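Local coordinates for protein probable aminotransferase (Pseudomonas aeruginosa, PDB 5YKR) that is a probable class-III aminotransferase, a pyridoxal-phosphate enzyme of the family whose members share the fold-type-I architecture, at residues E226-M229 with G233-P236; A360-G365 with A384-L389; P376-R381 with H393-G398. All coordinates share one frame; numbering follows the deposited sequence.

Contact 1 of 3, residues E226-M229 with G233-P236; sequences EPFM and GMVP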
# COMPACT_ATOMS: atom_id res chain seq x y z
N GLU A 226 17.55 -8.74 -1.46
CA GLU A 226 17.18 -9.78 -2.42
C GLU A 226 18.24 -10.89 -2.31
O GLU A 226 19.41 -10.62 -2.01
CB GLU A 226 17.15 -9.26 -3.83
CG GLU A 226 16.08 -8.21 -4.11
CD GLU A 226 16.07 -7.91 -5.59
OE1 GLU A 226 16.91 -7.03 -6.04
OE2 GLU A 226 15.30 -8.54 -6.34
N PRO A 227 17.87 -12.13 -2.62
CA PRO A 227 18.89 -13.19 -2.64
C PRO A 227 19.80 -13.17 -3.87
O PRO A 227 20.83 -13.84 -3.90
CB PRO A 227 18.04 -14.47 -2.55
CG PRO A 227 16.76 -14.11 -3.24
CD PRO A 227 16.52 -12.66 -2.95
N PHE A 228 19.36 -12.41 -4.87
CA PHE A 228 20.04 -12.26 -6.16
C PHE A 228 19.55 -10.88 -6.59
O PHE A 228 18.34 -10.67 -6.64
CB PHE A 228 19.56 -13.43 -7.03
CG PHE A 228 20.23 -13.57 -8.37
CD1 PHE A 228 20.10 -12.63 -9.36
CD2 PHE A 228 20.88 -14.77 -8.65
CE1 PHE A 228 20.71 -12.83 -10.59
CE2 PHE A 228 21.50 -14.98 -9.86
CZ PHE A 228 21.40 -14.01 -10.83
N MET A 229 20.46 -9.90 -6.74
CA MET A 229 19.97 -8.54 -6.96
C MET A 229 19.38 -8.43 -8.37
O MET A 229 19.95 -8.97 -9.33
CB MET A 229 21.06 -7.49 -6.74
CG MET A 229 21.73 -7.62 -5.41
SD MET A 229 22.99 -6.34 -5.07
CE MET A 229 21.98 -4.85 -4.92
N GLY A 233 20.33 -4.01 -13.01
CA GLY A 233 20.69 -5.24 -13.67
C GLY A 233 20.73 -6.38 -12.65
O GLY A 233 20.32 -6.20 -11.48
N MET A 234 21.25 -7.51 -13.06
CA MET A 234 21.31 -8.67 -12.17
C MET A 234 22.67 -8.90 -11.57
O MET A 234 23.64 -8.93 -12.28
CB MET A 234 20.89 -9.92 -12.93
CG MET A 234 19.42 -9.94 -13.22
SD MET A 234 18.96 -11.40 -14.23
CE MET A 234 17.23 -11.11 -14.22
N VAL A 235 22.72 -9.04 -10.25
CA VAL A 235 23.96 -9.31 -9.53
C VAL A 235 23.82 -10.65 -8.82
O VAL A 235 23.13 -10.77 -7.77
CB VAL A 235 24.32 -8.20 -8.51
CG1 VAL A 235 25.71 -8.50 -7.93
CG2 VAL A 235 24.21 -6.81 -9.14
N PRO A 236 24.43 -11.69 -9.38
CA PRO A 236 24.35 -12.96 -8.69
C PRO A 236 25.14 -13.01 -7.39
O PRO A 236 26.17 -12.33 -7.27
CB PRO A 236 25.04 -13.93 -9.69
CG PRO A 236 25.08 -13.22 -10.97
CD PRO A 236 25.15 -11.77 -10.65

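Contact 2 of 3, residues A360-G365 with A384-L389; sequences AQLEAG and ARVEYL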
# COMPACT_ATOMS: atom_id res chain seq x y z
N ALA A 360 14.91 -19.60 -21.15
CA ALA A 360 16.20 -20.12 -21.61
C ALA A 360 16.40 -19.88 -23.07
O ALA A 360 17.50 -19.52 -23.49
CB ALA A 360 16.31 -21.58 -21.30
N GLN A 361 15.34 -20.03 -23.87
CA GLN A 361 15.40 -19.76 -25.30
C GLN A 361 15.75 -18.27 -25.53
O GLN A 361 16.56 -17.91 -26.35
CB GLN A 361 14.06 -20.14 -25.97
CG GLN A 361 13.92 -19.85 -27.48
CD GLN A 361 12.46 -19.88 -27.99
OE1 GLN A 361 11.57 -20.37 -27.29
NE2 GLN A 361 12.22 -19.36 -29.22
N LEU A 362 15.09 -17.39 -24.77
CA LEU A 362 15.28 -15.95 -24.93
C LEU A 362 16.73 -15.57 -24.55
O LEU A 362 17.39 -14.82 -25.28
CB LEU A 362 14.22 -15.19 -24.08
CG LEU A 362 14.14 -13.68 -24.32
CD1 LEU A 362 12.71 -13.19 -24.06
CD2 LEU A 362 15.15 -12.93 -23.48
N GLU A 363 17.20 -16.12 -23.42
CA GLU A 363 18.56 -15.91 -22.95
C GLU A 363 19.59 -16.36 -24.00
O GLU A 363 20.50 -15.63 -24.33
CB GLU A 363 18.79 -16.70 -21.66
CG GLU A 363 20.22 -16.64 -21.13
CD GLU A 363 20.51 -17.71 -20.09
OE1 GLU A 363 19.68 -18.64 -19.89
OE2 GLU A 363 21.56 -17.59 -19.44
N ALA A 364 19.41 -17.56 -24.52
CA ALA A 364 20.34 -18.10 -25.52
C ALA A 364 20.40 -17.21 -26.76
O ALA A 364 21.49 -16.98 -27.32
CB ALA A 364 19.95 -19.53 -25.86
N GLY A 365 19.24 -16.71 -27.20
CA GLY A 365 19.19 -15.81 -28.34
C GLY A 365 19.93 -14.48 -28.09
O GLY A 365 20.71 -14.04 -28.92
N ALA A 384 12.54 -17.57 -14.87
CA ALA A 384 11.73 -16.94 -15.89
C ALA A 384 12.17 -15.55 -16.31
O ALA A 384 11.57 -14.96 -17.23
CB ALA A 384 10.29 -16.88 -15.43
N ARG A 385 13.19 -14.98 -15.63
CA ARG A 385 13.54 -13.57 -15.80
C ARG A 385 14.95 -13.46 -16.39
O ARG A 385 15.87 -14.09 -15.88
CB ARG A 385 13.47 -12.90 -14.40
CG ARG A 385 13.60 -11.40 -14.38
CD ARG A 385 13.64 -10.90 -12.94
NE ARG A 385 13.57 -9.44 -12.95
CZ ARG A 385 12.42 -8.72 -12.95
NH1 ARG A 385 11.24 -9.31 -12.88
NH2 ARG A 385 12.49 -7.42 -13.12
N VAL A 386 15.08 -12.69 -17.49
CA VAL A 386 16.35 -12.59 -18.24
C VAL A 386 16.74 -11.11 -18.38
O VAL A 386 15.89 -10.29 -18.77
CB VAL A 386 16.15 -13.17 -19.66
CG1 VAL A 386 17.41 -13.06 -20.53
CG2 VAL A 386 15.71 -14.64 -19.57
N GLU A 387 18.00 -10.77 -18.07
CA GLU A 387 18.42 -9.36 -18.21
C GLU A 387 19.85 -9.27 -18.67
O GLU A 387 20.71 -10.00 -18.16
CB GLU A 387 18.23 -8.64 -16.86
CG GLU A 387 18.60 -7.16 -16.86
CD GLU A 387 17.86 -6.34 -15.81
OE1 GLU A 387 17.24 -6.96 -14.90
OE2 GLU A 387 17.94 -5.07 -15.88
N TYR A 388 20.10 -8.30 -19.54
CA TYR A 388 21.45 -7.99 -19.96
C TYR A 388 21.96 -6.65 -19.34
O TYR A 388 21.16 -5.82 -18.83
CB TYR A 388 21.61 -8.02 -21.47
CG TYR A 388 20.58 -7.25 -22.24
CD1 TYR A 388 20.80 -5.89 -22.58
CD2 TYR A 388 19.41 -7.85 -22.67
CE1 TYR A 388 19.84 -5.18 -23.27
CE2 TYR A 388 18.47 -7.15 -23.40
CZ TYR A 388 18.71 -5.83 -23.73
OH TYR A 388 17.82 -5.08 -24.42
N LEU A 389 23.27 -6.51 -19.32
CA LEU A 389 23.95 -5.35 -18.74
C LEU A 389 25.09 -5.00 -19.68
O LEU A 389 25.70 -5.89 -20.30
CB LEU A 389 24.54 -5.72 -17.37
CG LEU A 389 23.86 -5.37 -16.06
CD1 LEU A 389 24.65 -5.96 -14.90
CD2 LEU A 389 23.59 -3.86 -15.91

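Contact 3 of 3, residues P376-R381 with H393-G398; sequences PWHVTR and HAPRNG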
# COMPACT_ATOMS: atom_id res chain seq x y z
N PRO A 376 30.56 -5.65 -25.69
CA PRO A 376 31.10 -5.84 -24.35
C PRO A 376 29.98 -5.85 -23.31
O PRO A 376 29.98 -5.09 -22.34
CB PRO A 376 32.01 -4.60 -24.18
CG PRO A 376 31.31 -3.53 -24.96
CD PRO A 376 30.72 -4.24 -26.14
N TRP A 377 29.01 -6.73 -23.54
CA TRP A 377 27.80 -6.85 -22.72
C TRP A 377 27.65 -8.32 -22.32
O TRP A 377 28.30 -9.21 -22.88
CB TRP A 377 26.56 -6.49 -23.54
CG TRP A 377 26.44 -5.10 -24.12
CD1 TRP A 377 27.39 -4.12 -24.17
CD2 TRP A 377 25.30 -4.55 -24.78
NE1 TRP A 377 26.89 -3.01 -24.78
CE2 TRP A 377 25.61 -3.25 -25.17
CE3 TRP A 377 24.00 -5.03 -25.03
CZ2 TRP A 377 24.69 -2.43 -25.81
CZ3 TRP A 377 23.11 -4.22 -25.65
CH2 TRP A 377 23.46 -2.93 -26.05
N HIS A 378 26.76 -8.59 -21.35
CA HIS A 378 26.46 -9.99 -21.00
C HIS A 378 25.00 -10.09 -20.62
O HIS A 378 24.36 -9.08 -20.33
CB HIS A 378 27.35 -10.55 -19.87
CG HIS A 378 27.06 -9.95 -18.54
ND1 HIS A 378 27.51 -8.71 -18.17
CD2 HIS A 378 26.28 -10.40 -17.54
CE1 HIS A 378 27.01 -8.42 -16.97
NE2 HIS A 378 26.27 -9.44 -16.56
N VAL A 379 24.52 -11.32 -20.61
CA VAL A 379 23.16 -11.62 -20.22
C VAL A 379 23.13 -12.68 -19.15
O VAL A 379 23.93 -13.62 -19.14
CB VAL A 379 22.29 -12.01 -21.46
CG1 VAL A 379 22.71 -13.34 -22.14
CG2 VAL A 379 20.81 -12.10 -21.12
N THR A 380 22.15 -12.51 -18.23
CA THR A 380 21.94 -13.39 -17.08
C THR A 380 20.47 -13.81 -17.00
O THR A 380 19.60 -13.06 -17.36
CB THR A 380 22.34 -12.65 -15.79
OG1 THR A 380 23.72 -12.29 -15.89
CG2 THR A 380 22.16 -13.50 -14.55
N ARG A 381 20.22 -15.03 -16.51
CA ARG A 381 18.84 -15.53 -16.31
C ARG A 381 18.70 -16.09 -14.89
O ARG A 381 19.59 -16.78 -14.36
CB ARG A 381 18.51 -16.62 -17.34
CG ARG A 381 17.12 -17.23 -17.14
CD ARG A 381 16.71 -18.13 -18.27
NE ARG A 381 17.46 -19.38 -18.24
CZ ARG A 381 17.11 -20.47 -17.57
NH1 ARG A 381 15.99 -20.48 -16.81
NH2 ARG A 381 17.87 -21.56 -17.66
N HIS A 393 31.45 -8.79 -18.09
CA HIS A 393 31.40 -9.87 -17.12
C HIS A 393 30.29 -9.56 -16.10
O HIS A 393 29.94 -8.42 -15.89
CB HIS A 393 32.74 -9.98 -16.38
CG HIS A 393 33.92 -10.24 -17.29
ND1 HIS A 393 34.14 -11.45 -17.91
CD2 HIS A 393 34.95 -9.44 -17.65
CE1 HIS A 393 35.24 -11.39 -18.63
NE2 HIS A 393 35.76 -10.18 -18.48
N ALA A 394 29.75 -10.59 -15.46
CA ALA A 394 28.80 -10.39 -14.41
C ALA A 394 29.38 -9.46 -13.33
O ALA A 394 30.53 -9.63 -12.91
CB ALA A 394 28.41 -11.72 -13.78
N PRO A 395 28.58 -8.50 -12.87
CA PRO A 395 29.04 -7.62 -11.81
C PRO A 395 29.24 -8.34 -10.50
O PRO A 395 28.47 -9.26 -10.17
CB PRO A 395 27.90 -6.59 -11.71
CG PRO A 395 26.66 -7.38 -12.09
CD PRO A 395 27.16 -8.26 -13.23
N ARG A 396 30.23 -7.94 -9.74
CA ARG A 396 30.47 -8.54 -8.42
C ARG A 396 29.53 -7.93 -7.37
O ARG A 396 29.33 -8.51 -6.34
CB ARG A 396 31.92 -8.31 -7.97
CG ARG A 396 32.91 -9.14 -8.76
CD ARG A 396 34.32 -8.82 -8.31
NE ARG A 396 34.69 -7.56 -8.94
CZ ARG A 396 35.78 -7.35 -9.69
NH1 ARG A 396 36.70 -8.31 -9.87
NH2 ARG A 396 35.96 -6.16 -10.23
N ASN A 397 29.05 -6.70 -7.63
CA ASN A 397 28.21 -6.01 -6.70
C ASN A 397 27.36 -4.95 -7.43
O ASN A 397 27.56 -4.69 -8.62
CB ASN A 397 29.02 -5.43 -5.53
CG ASN A 397 30.17 -4.56 -6.01
OD1 ASN A 397 29.97 -3.65 -6.82
ND2 ASN A 397 31.39 -4.86 -5.51
N GLY A 398 26.43 -4.33 -6.69
CA GLY A 398 25.59 -3.33 -7.26
C GLY A 398 26.33 -2.11 -7.74
O GLY A 398 25.98 -1.54 -8.77

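Contact 1 of 3, residues E226-M229 with G233-P236
The ring of Phe228 has Pro236 laid over one of its faces: CA of Pro236 stands 3.8 Å from the ring centroid and only 14° off the ring normal, a CH-pi contact. The carbonyl oxygen of Val235 lies on the same face, displaced toward the rim. At the ring edge, in its plane, CB of Met234 comes to 3.7 Å from CE1 of Phe228. Three consecutive residues of 233-236 therefore meet a single aromatic ring, which chi1 of -174° swings beside the carbonyl carbon of Phe228, where its face and edge can meet them.

Beside the ring, Met229 and Val235 form a single antiparallel bridge, a hydrogen-bonded pair. The N of Met229 donates to O of Val235 over 3.0 Å, and the N of Val235 returns a bond of 2.9 Å to O of Met229. Their side chains run side by side in the same direction, CB of Met229 3.8 Å from CB of Val235. The carbonyl of Met229 also receives a CA-H contact from Met234, whose CA is 3.2 Å from that oxygen.

On strand 378-382, Thr380 and Ile382 pack against both Phe228 and Met234. The chemistry implies a compact chain reversal in the protein interior: the paired backbone bonds satisfy buried polar atoms of Met229 and Val235, while proline carbons cover one face of the phenyl group and Met234 CB meets its edge.

Contact 2 of 3, residues A360-G365 with A384-L389
Glu363 and Val386 mark the closest approach of the two backbones, their CA atoms 6.2 Å apart. Residues 360-365 are an inner portion of the long helix 349-372, with regular i to i+4 bonding such as Ala364 N to Ala360 O at 2.9 Å. Residues 385-389 form an extended strand. No hydrogen bond joins the two elements, and the helix rests on the strand through apolar contacts.

Val386 carries the contact. Its CG1 branch, placed anti to the backbone N (chi1 178°), projects at the helix and meets two successive residues there. CD2 of Leu362 touches that methyl at 3.7 Å, the two side chains meeting obliquely. On its other neighbour the methyl meets main chain rather than a side-chain end, lying 3.9 Å from CA of Glu363, with CB of Glu363 a little farther off.

Beyond this aliphatic base, Glu363 stretches out in an extended chain and divides its carboxylate between two arginines: OE1 forms a salt bridge with Arg381 and OE2 with Arg367, which probably holds the carboxylate in its charged form. Leu362, meanwhile, also packs on Ala431 and on Val442 and His445 of helix 439-456.

Strand alternation puts Glu387 on the face turned from the helix, where its OE2 accepts a bond from Asn429 N. A small antiparallel sheet of strands 378-382, 385-389 and 430-432, with helices packed on one face, is the layout known from the C-terminal domain of fold-type-I aminotransferases.

Contact 3 of 3, residues P376-R381 with H393-G398
His378 meets the chain at 393-395 with the face of its imidazole, and its torsions explain how. With chi1 at 69°, CG occupies the crowded position between the backbone N and the carbonyl carbon, and chi2 of -78° then turns the ring so that the peptide unit joining His393 to Ala394 lies over one face. Ala394 N is above the ring centre, 3.7 Å from its plane, while C of His393 is offset toward the rim. From that side CA of Ala394 makes a CH-pi contact, 3.8 Å from the centroid and 30° off the normal.

Pro395 approaches obliquely, its CD 3.6 Å from NE2 of His378. The carbonyl oxygen of His393 comes within 3.1 Å of CE1 of His378, and although ND1 is nearly as close to it, the angle is too poor for a hydrogen bond. ND1 is instead bonded to the carbonyl of Met391, a partner that implies a proton on this nitrogen. Thr380 OG1 lies at the ring edge, in plane.

Farther along the loop, Asn397 caps the next helix, its OD1 accepting a bond from Glu400 N. The chemistry across 376-381 and 393-398 is thus van der Waals and CH-pi contact without a hydrogen bond, while the bond from ND1 to Met391 helps set the rotation of the ring on which the loop backbone rests.

In the fold
Contact 1 comes first along the chain, wholly within the loop between strand 220-225 and helix 241-251. Contacts 2 and 3 follow and interleave, their segments alternating in sequence; contact 2 uses strand 385-389 and contact 3 strand 378-382, neighbours in one antiparallel sheet. The centres of contact 1 and contact 2 lie about 15 Å apart. Those of contact 2 and contact 3 are about 12 Å apart, and those of contact 1 and contact 3 about 10 Å. Met234 joins the loop to the sheet, its CE packing on Arg385 and Glu387 and its SD near Thr380. Val235 packs on Pro395 and Asn397. The three contacts thus connect a loop leaving the large seven-stranded sheet with the small sheet and its covering helix 349-372.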